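Local coordinates for hemolysins related proteins containing CBS domains (PDB 3HF7), which is of unknown function but carries a pair of CBS domains that binds adenosine monophosphate, within a predicted membrane protein of the UPF0053 family, at residues A[17-22]-A[40-45]; A[49-54]-A[77-82]. All coordinates share one frame; numbering follows the deposited sequence.

Contact 1: A[17-22]-A[40-45]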
ATOM      1  N   ILE A  17       1.720   6.178   6.532  1.00 25.58           N
ATOM      2  CA  ILE A  17       1.571   7.282   7.457  1.00 25.75           C
ATOM      3  C   ILE A  17       0.585   6.916   8.536  1.00 25.82           C
ATOM      4  O   ILE A  17      -0.498   6.378   8.280  1.00 25.59           O
ATOM      5  CB  ILE A  17       1.093   8.597   6.772  1.00 25.65           C
ATOM      6  CG1 ILE A  17       1.926   8.921   5.538  1.00 25.55           C
ATOM      7  CG2 ILE A  17       1.177   9.767   7.741  1.00 26.15           C
ATOM      8  CD1 ILE A  17       1.242   9.949   4.620  1.00 25.13           C
ATOM      9  N   ASP A  18       0.994   7.236   9.750  1.00 26.45           N
ATOM     10  CA  ASP A  18       0.122   7.219  10.901  1.00 27.14           C
ATOM     11  C   ASP A  18      -0.804   8.406  10.775  1.00 27.11           C
ATOM     12  O   ASP A  18      -0.369   9.564  10.833  1.00 27.24           O
ATOM     13  CB  ASP A  18       0.939   7.322  12.190  1.00 26.89           C
ATOM     14  CG  ASP A  18       0.154   6.901  13.403  1.00 28.06           C
ATOM     15  OD1 ASP A  18      -1.086   6.734  13.288  1.00 28.24           O
ATOM     16  OD2 ASP A  18       0.783   6.732  14.480  1.00 29.52           O
ATOM     17  N   ILE A  19      -2.083   8.125  10.584  1.00 27.39           N
ATOM     18  CA  ILE A  19      -3.041   9.207  10.454  1.00 27.76           C
ATOM     19  C   ILE A  19      -3.312   9.859  11.806  1.00 28.59           C
ATOM     20  O   ILE A  19      -4.091  10.815  11.884  1.00 29.32           O
ATOM     21  CB  ILE A  19      -4.343   8.777   9.742  1.00 27.36           C
ATOM     22  CG1 ILE A  19      -5.240   7.967  10.669  1.00 27.30           C
ATOM     23  CG2 ILE A  19      -4.018   8.013   8.473  1.00 27.11           C
ATOM     24  CD1 ILE A  19      -6.600   7.688  10.058  1.00 27.60           C
ATOM     25  N   ASN A  20      -2.663   9.359  12.862  1.00 28.84           N
ATOM     26  CA  ASN A  20      -2.687  10.032  14.166  1.00 29.12           C
ATOM     27  C   ASN A  20      -1.769  11.259  14.307  1.00 29.04           C
ATOM     28  O   ASN A  20      -1.991  12.086  15.188  1.00 29.10           O
ATOM     29  CB  ASN A  20      -2.432   9.052  15.312  1.00 29.28           C
ATOM     30  CG  ASN A  20      -3.666   8.252  15.677  1.00 30.14           C
ATOM     31  OD1 ASN A  20      -4.780   8.588  15.281  1.00 30.04           O
ATOM     32  ND2 ASN A  20      -3.471   7.176  16.435  1.00 31.45           N
ATOM     33  N   ASP A  21      -0.755  11.391  13.455  1.00 28.79           N
ATOM     34  CA  ASP A  21       0.110  12.577  13.512  1.00 29.08           C
ATOM     35  C   ASP A  21      -0.640  13.901  13.297  1.00 28.80           C
ATOM     36  O   ASP A  21      -1.691  13.938  12.666  1.00 28.65           O
ATOM     37  CB  ASP A  21       1.249  12.455  12.515  1.00 29.28           C
ATOM     38  CG  ASP A  21       2.131  11.270  12.800  1.00 30.87           C
ATOM     39  OD1 ASP A  21       2.720  10.710  11.851  1.00 31.40           O
ATOM     40  OD2 ASP A  21       2.228  10.884  13.984  1.00 34.65           O
ATOM     41  N   ASP A  22      -0.104  14.987  13.841  1.00 28.45           N
ATOM     42  CA  ASP A  22      -0.689  16.292  13.601  1.00 28.19           C
ATOM     43  C   ASP A  22      -0.639  16.535  12.110  1.00 27.53           C
ATOM     44  O   ASP A  22       0.235  16.026  11.418  1.00 27.08           O
ATOM     45  CB  ASP A  22       0.071  17.386  14.326  1.00 28.44           C
ATOM     46  CG  ASP A  22       1.532  17.421  13.947  1.00 30.93           C
ATOM     47  OD1 ASP A  22       2.235  16.427  14.210  1.00 34.61           O
ATOM     48  OD2 ASP A  22       1.984  18.434  13.376  1.00 33.96           O
ATOM     49  N   LEU A  40      -2.137   4.157   4.662  1.00 24.83           N
ATOM     50  CA  LEU A  40      -2.696   4.974   5.728  1.00 24.47           C
ATOM     51  C   LEU A  40      -3.111   4.046   6.860  1.00 24.85           C
ATOM     52  O   LEU A  40      -3.850   3.076   6.645  1.00 24.71           O
ATOM     53  CB  LEU A  40      -3.895   5.773   5.209  1.00 23.71           C
ATOM     54  CG  LEU A  40      -3.657   6.734   4.034  1.00 22.61           C
ATOM     55  CD1 LEU A  40      -4.973   7.443   3.673  1.00 21.20           C
ATOM     56  CD2 LEU A  40      -2.523   7.751   4.318  1.00 18.52           C
ATOM     57  N   TYR A  41      -2.621   4.327   8.060  1.00 25.39           N
ATOM     58  CA  TYR A  41      -3.001   3.535   9.224  1.00 26.19           C
ATOM     59  C   TYR A  41      -3.153   4.396  10.483  1.00 27.16           C
ATOM     60  O   TYR A  41      -2.694   5.549  10.543  1.00 27.18           O
ATOM     61  CB  TYR A  41      -1.958   2.446   9.478  1.00 26.10           C
ATOM     62  CG  TYR A  41      -0.578   2.986   9.787  1.00 26.37           C
ATOM     63  CD1 TYR A  41      -0.253   3.461  11.066  1.00 27.54           C
ATOM     64  CD2 TYR A  41       0.403   3.032   8.804  1.00 25.82           C
ATOM     65  CE1 TYR A  41       1.019   3.958  11.340  1.00 26.75           C
ATOM     66  CE2 TYR A  41       1.665   3.535   9.071  1.00 24.75           C
ATOM     67  CZ  TYR A  41       1.963   3.990  10.321  1.00 25.45           C
ATOM     68  OH  TYR A  41       3.224   4.471  10.551  1.00 27.70           O
ATOM     69  N   ARG A  42      -3.777   3.813  11.498  1.00 27.64           N
ATOM     70  CA  ARG A  42      -3.905   4.467  12.769  1.00 28.31           C
ATOM     71  C   ARG A  42      -3.002   3.725  13.770  1.00 28.44           C
ATOM     72  O   ARG A  42      -3.278   2.573  14.135  1.00 28.39           O
ATOM     73  CB  ARG A  42      -5.368   4.429  13.185  1.00 28.44           C
ATOM     74  CG  ARG A  42      -5.817   5.541  14.110  1.00 30.74           C
ATOM     75  CD  ARG A  42      -7.344   5.511  14.256  1.00 34.27           C
ATOM     76  NE  ARG A  42      -7.858   4.167  13.969  1.00 36.76           N
ATOM     77  CZ  ARG A  42      -8.773   3.867  13.038  1.00 38.03           C
ATOM     78  NH1 ARG A  42      -9.336   4.814  12.284  1.00 38.34           N
ATOM     79  NH2 ARG A  42      -9.141   2.598  12.879  1.00 38.70           N
ATOM     80  N   ASP A  43      -1.913   4.381  14.185  1.00 28.25           N
ATOM     81  CA  ASP A  43      -1.012   3.876  15.240  1.00 28.21           C
ATOM     82  C   ASP A  43       0.080   2.936  14.764  1.00 28.31           C
ATOM     83  O   ASP A  43       1.265   3.148  15.034  1.00 28.47           O
ATOM     84  CB  ASP A  43      -1.793   3.182  16.349  1.00 28.32           C
ATOM     85  CG  ASP A  43      -2.562   4.150  17.202  1.00 28.60           C
ATOM     86  OD1 ASP A  43      -2.070   5.287  17.377  1.00 28.54           O
ATOM     87  OD2 ASP A  43      -3.648   3.778  17.703  1.00 28.85           O
ATOM     88  N   SER A  44      -0.327   1.875  14.083  1.00 28.20           N
ATOM     89  CA  SER A  44       0.618   0.919  13.542  1.00 28.00           C
ATOM     90  C   SER A  44      -0.053   0.029  12.509  1.00 27.89           C
ATOM     91  O   SER A  44      -1.271   0.083  12.310  1.00 27.62           O
ATOM     92  CB  SER A  44       1.223   0.052  14.658  1.00 28.02           C
ATOM     93  OG  SER A  44       0.298  -0.936  15.092  1.00 27.70           O
ATOM     94  N   LEU A  45       0.758  -0.821  11.885  1.00 27.87           N
ATOM     95  CA  LEU A  45       0.291  -1.739  10.871  1.00 27.88           C
ATOM     96  C   LEU A  45      -0.628  -2.821  11.435  1.00 28.24           C
ATOM     97  O   LEU A  45      -1.066  -3.723  10.717  1.00 29.08           O
ATOM     98  CB  LEU A  45       1.484  -2.319  10.113  1.00 27.74           C
ATOM     99  CG  LEU A  45       2.063  -1.285   9.134  1.00 27.30           C
ATOM    100  CD1 LEU A  45       3.382  -1.737   8.510  1.00 26.19           C
ATOM    101  CD2 LEU A  45       1.040  -0.892   8.057  1.00 25.47           C
TER
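Tyr41 lays one face of its ring over the backbone of the neighbouring strand, with Ile17 O and Asp18 N both offset toward the rim. Tyr41 CE1 lies 3.5 Å from Asp18 CB. A chi1 of 62° sets Tyr41 CG between its own backbone N and carbonyl carbon, which places the ring over this peptide. Beside the ring the strands pair in parallel: Tyr41 N donates to Ile17 O at 3.0 Å, and Ile19 N to Tyr41 O. They are the two strands of a beta-alpha-beta unit, strand 16-18, helix 23-31 and strand 37-41, in the CBS fold. Ile17 and Leu40 project from the sheet face away from Tyr41, and Ile17 packs there on Ile26 and Leu30 of that helix. At the end of its strand, Asp18 ties the two following loops together. Its OD1 accepts from Asp43 N at 2.7 Å and from Asn20 N at 3.1 Å, the latter closing an Asx turn. The two donors approach from opposite faces of the carboxylate plane. Farther out, Asn20 ND2 makes a weak and doubtful bond to Asp43 OD1 (2.5 Å, 124° at the hydrogen), the amide and carboxylate planes 65° apart. Ile19 CG2 rests 4.0 Å from Leu40 CB, while Arg42 passes its CG alongside Asn20 OD1 and takes its guanidinium on to a salt bridge with Asp47.

Contact 2: A[49-54]-A[77-82]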
ATOM      1  N   ILE A  49      -5.533   1.007   7.199  1.00 27.33           N
ATOM      2  CA  ILE A  49      -6.855   1.490   6.827  1.00 27.52           C
ATOM      3  C   ILE A  49      -7.097   1.503   5.313  1.00 27.58           C
ATOM      4  O   ILE A  49      -8.113   0.994   4.836  1.00 28.10           O
ATOM      5  CB  ILE A  49      -7.113   2.887   7.402  1.00 27.26           C
ATOM      6  CG1 ILE A  49      -6.911   2.846   8.910  1.00 26.94           C
ATOM      7  CG2 ILE A  49      -8.509   3.371   7.003  1.00 27.48           C
ATOM      8  CD1 ILE A  49      -7.825   3.746   9.680  1.00 27.82           C
ATOM      9  N   SER A  50      -6.165   2.084   4.566  1.00 27.48           N
ATOM     10  CA  SER A  50      -6.325   2.215   3.132  1.00 26.95           C
ATOM     11  C   SER A  50      -4.993   2.393   2.425  1.00 26.45           C
ATOM     12  O   SER A  50      -3.956   2.609   3.051  1.00 26.13           O
ATOM     13  CB  SER A  50      -7.254   3.384   2.831  1.00 27.13           C
ATOM     14  OG  SER A  50      -6.878   4.505   3.607  1.00 28.09           O
ATOM     15  N   MET A  51      -5.031   2.272   1.101  1.00 26.37           N
ATOM     16  CA  MET A  51      -3.852   2.480   0.278  1.00 26.11           C
ATOM     17  C   MET A  51      -4.093   3.750  -0.532  1.00 26.54           C
ATOM     18  O   MET A  51      -5.126   3.883  -1.189  1.00 27.17           O
ATOM     19  CB  MET A  51      -3.615   1.263  -0.618  1.00 24.92           C
ATOM     20  CG  MET A  51      -2.324   1.290  -1.374  1.00 23.05           C
ATOM     21  SD  MET A  51      -0.867   0.922  -0.374  1.00 22.83           S
ATOM     22  CE  MET A  51      -1.234  -0.773   0.119  1.00 20.94           C
ATOM     23  N   LEU A  52      -3.161   4.695  -0.454  1.00 26.99           N
ATOM     24  CA  LEU A  52      -3.381   6.033  -1.000  1.00 27.53           C
ATOM     25  C   LEU A  52      -2.445   6.237  -2.158  1.00 27.54           C
ATOM     26  O   LEU A  52      -1.225   6.063  -2.009  1.00 27.14           O
ATOM     27  CB  LEU A  52      -3.120   7.088   0.085  1.00 27.98           C
ATOM     28  CG  LEU A  52      -3.581   8.561   0.028  1.00 28.38           C
ATOM     29  CD1 LEU A  52      -2.431   9.514  -0.256  1.00 28.31           C
ATOM     30  CD2 LEU A  52      -4.756   8.815  -0.921  1.00 29.01           C
ATOM     31  N   ARG A  53      -3.012   6.575  -3.318  1.00 27.72           N
ATOM     32  CA  ARG A  53      -2.181   6.888  -4.466  1.00 27.80           C
ATOM     33  C   ARG A  53      -1.693   8.284  -4.252  1.00 27.82           C
ATOM     34  O   ARG A  53      -2.476   9.230  -4.245  1.00 27.79           O
ATOM     35  CB  ARG A  53      -2.957   6.753  -5.764  1.00 27.93           C
ATOM     36  CG  ARG A  53      -3.311   5.323  -6.035  1.00 28.28           C
ATOM     37  CD  ARG A  53      -4.241   5.164  -7.193  1.00 29.95           C
ATOM     38  NE  ARG A  53      -5.621   5.393  -6.795  1.00 32.03           N
ATOM     39  CZ  ARG A  53      -6.325   6.470  -7.143  1.00 34.28           C
ATOM     40  NH1 ARG A  53      -5.772   7.410  -7.905  1.00 33.82           N
ATOM     41  NH2 ARG A  53      -7.588   6.603  -6.735  1.00 35.00           N
ATOM     42  N   VAL A  54      -0.396   8.395  -4.018  1.00 28.01           N
ATOM     43  CA  VAL A  54       0.235   9.681  -3.729  1.00 28.86           C
ATOM     44  C   VAL A  54      -0.076  10.738  -4.810  1.00 29.22           C
ATOM     45  O   VAL A  54      -0.518  11.851  -4.486  1.00 29.26           O
ATOM     46  CB  VAL A  54       1.765   9.497  -3.529  1.00 28.75           C
ATOM     47  CG1 VAL A  54       2.418  10.786  -3.175  1.00 29.25           C
ATOM     48  CG2 VAL A  54       2.019   8.515  -2.412  1.00 29.39           C
ATOM     49  N   ASP A  77      -7.760   4.134  -1.454  1.00 27.49           N
ATOM     50  CA  ASP A  77      -8.498   2.923  -1.833  1.00 27.84           C
ATOM     51  C   ASP A  77      -8.342   1.872  -0.765  1.00 27.86           C
ATOM     52  O   ASP A  77      -7.319   1.810  -0.069  1.00 27.42           O
ATOM     53  CB  ASP A  77      -7.949   2.344  -3.124  1.00 27.81           C
ATOM     54  CG  ASP A  77      -7.777   3.388  -4.191  1.00 29.82           C
ATOM     55  OD1 ASP A  77      -8.818   3.856  -4.731  1.00 31.32           O
ATOM     56  OD2 ASP A  77      -6.609   3.738  -4.487  1.00 30.51           O
ATOM     57  N   GLU A  78      -9.343   1.014  -0.652  1.00 28.01           N
ATOM     58  CA  GLU A  78      -9.241  -0.066   0.295  1.00 28.08           C
ATOM     59  C   GLU A  78      -8.024  -0.899  -0.024  1.00 27.46           C
ATOM     60  O   GLU A  78      -7.654  -1.045  -1.175  1.00 26.97           O
ATOM     61  CB  GLU A  78     -10.501  -0.905   0.281  1.00 28.39           C
ATOM     62  CG  GLU A  78     -11.382  -0.606   1.474  1.00 30.95           C
ATOM     63  CD  GLU A  78     -12.188   0.665   1.308  1.00 34.12           C
ATOM     64  OE1 GLU A  78     -11.976   1.618   2.090  1.00 37.50           O
ATOM     65  OE2 GLU A  78     -13.047   0.717   0.407  1.00 35.96           O
ATOM     66  N   ILE A  79      -7.378  -1.413   1.007  1.00 27.41           N
ATOM     67  CA  ILE A  79      -6.225  -2.254   0.794  1.00 27.54           C
ATOM     68  C   ILE A  79      -6.642  -3.593   0.152  1.00 28.26           C
ATOM     69  O   ILE A  79      -7.684  -4.173   0.502  1.00 28.77           O
ATOM     70  CB  ILE A  79      -5.518  -2.497   2.112  1.00 27.21           C
ATOM     71  CG1 ILE A  79      -5.102  -1.151   2.702  1.00 26.87           C
ATOM     72  CG2 ILE A  79      -4.330  -3.411   1.921  1.00 26.89           C
ATOM     73  CD1 ILE A  79      -4.455  -1.241   4.061  1.00 24.08           C
ATOM     74  N   TYR A  80      -5.847  -4.056  -0.810  1.00 28.27           N
ATOM     75  CA  TYR A  80      -5.973  -5.413  -1.325  1.00 28.55           C
ATOM     76  C   TYR A  80      -5.083  -6.364  -0.527  1.00 28.81           C
ATOM     77  O   TYR A  80      -3.861  -6.155  -0.433  1.00 28.72           O
ATOM     78  CB  TYR A  80      -5.582  -5.440  -2.798  1.00 28.76           C
ATOM     79  CG  TYR A  80      -5.490  -6.811  -3.437  1.00 28.83           C
ATOM     80  CD1 TYR A  80      -6.545  -7.734  -3.358  1.00 29.70           C
ATOM     81  CD2 TYR A  80      -4.368  -7.170  -4.169  1.00 29.60           C
ATOM     82  CE1 TYR A  80      -6.462  -8.998  -3.976  1.00 29.33           C
ATOM     83  CE2 TYR A  80      -4.276  -8.420  -4.784  1.00 30.00           C
ATOM     84  CZ  TYR A  80      -5.318  -9.327  -4.687  1.00 30.15           C
ATOM     85  OH  TYR A  80      -5.190 -10.556  -5.315  1.00 32.25           O
ATOM     86  N   PHE A  81      -5.696  -7.408   0.041  1.00 28.91           N
ATOM     87  CA  PHE A  81      -4.982  -8.349   0.916  1.00 28.69           C
ATOM     88  C   PHE A  81      -4.695  -9.683   0.266  1.00 28.98           C
ATOM     89  O   PHE A  81      -5.583 -10.292  -0.322  1.00 29.70           O
ATOM     90  CB  PHE A  81      -5.752  -8.549   2.211  1.00 28.39           C
ATOM     91  CG  PHE A  81      -5.658  -7.381   3.133  1.00 27.60           C
ATOM     92  CD1 PHE A  81      -4.441  -7.070   3.755  1.00 26.36           C
ATOM     93  CD2 PHE A  81      -6.765  -6.571   3.356  1.00 26.77           C
ATOM     94  CE1 PHE A  81      -4.332  -5.994   4.597  1.00 25.34           C
ATOM     95  CE2 PHE A  81      -6.665  -5.473   4.199  1.00 26.51           C
ATOM     96  CZ  PHE A  81      -5.448  -5.192   4.827  1.00 26.57           C
ATOM     97  N   VAL A  82      -3.442 -10.118   0.381  1.00 29.02           N
ATOM     98  CA  VAL A  82      -2.933 -11.361  -0.218  1.00 28.73           C
ATOM     99  C   VAL A  82      -2.469 -12.305   0.893  1.00 28.71           C
ATOM    100  O   VAL A  82      -1.600 -11.933   1.683  1.00 28.64           O
ATOM    101  CB  VAL A  82      -1.698 -11.069  -1.110  1.00 28.63           C
ATOM    102  CG1 VAL A  82      -1.071 -12.360  -1.637  1.00 28.46           C
ATOM    103  CG2 VAL A  82      -2.070 -10.145  -2.244  1.00 29.21           C
TER
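Arg53 runs from CB through CG and CD past the carboxylate of Asp77: CG and CD pass Asp77 OD2, and NE donates to that oxygen at 3.0 Å in a salt bridge. This pair flanks a single antiparallel bridge by which edge strand 48-53 of one small sheet of the CBS pair meets the segment leading into strand 81-83 of the other. Beyond NE the guanidinium keeps Asp77 near its edge; Arg53 NH2 comes to 3.6 Å from Asp77 OD1, and the two planes lie 26° apart, nearly coplanar. Asp77 OD2 offers its syn lone pair to NE. The bend at chi3 (-82°) turns the guanidinium from the line of the aliphatic chain. The bridge itself joins Met51 and Asp77 as a hydrogen-bonded pair, with Met51 N donating to Asp77 O at 2.6 Å and Asp77 N returning a bond to Met51 O, so the N and O of Asp77 are both bonded to Met51, while its carboxylate holds Arg53. Ile49 and Ser50 form a classic beta bulge opposite Leu40 on the other side of the strand. Farther along 77-82, Ile79 lies against the bulge: CG1 sits over the Ser50 backbone, and the side chain also touches Leu104 of strand 102-106. Ile79 CD1 ends 3.8 Å from Ser50 N.

In the fold
Contacts 1 and 2 lie in series along the chain, their centres about 14 Å apart, and meet through neighbouring strands 37-41 and 48-53. Leu40, paired with Ile17 in contact 1, also probably hydrogen-bonds across to contact 2, through Leu40 O to Ile49 N at 2.7 Å and Leu40 N to Ser50 O at 2.9 Å. Contact 1 thus adds strand 16-18 on one side of strand 37-41, and contact 2 ties the strand on its other side to the second sheet. Contact 2 lies closer to the nucleotide: the Met51 side chain is about 5 Å from bound AMP, against about 9 Å for Ile17, and Arg53 touches the AMP-binding Arg37.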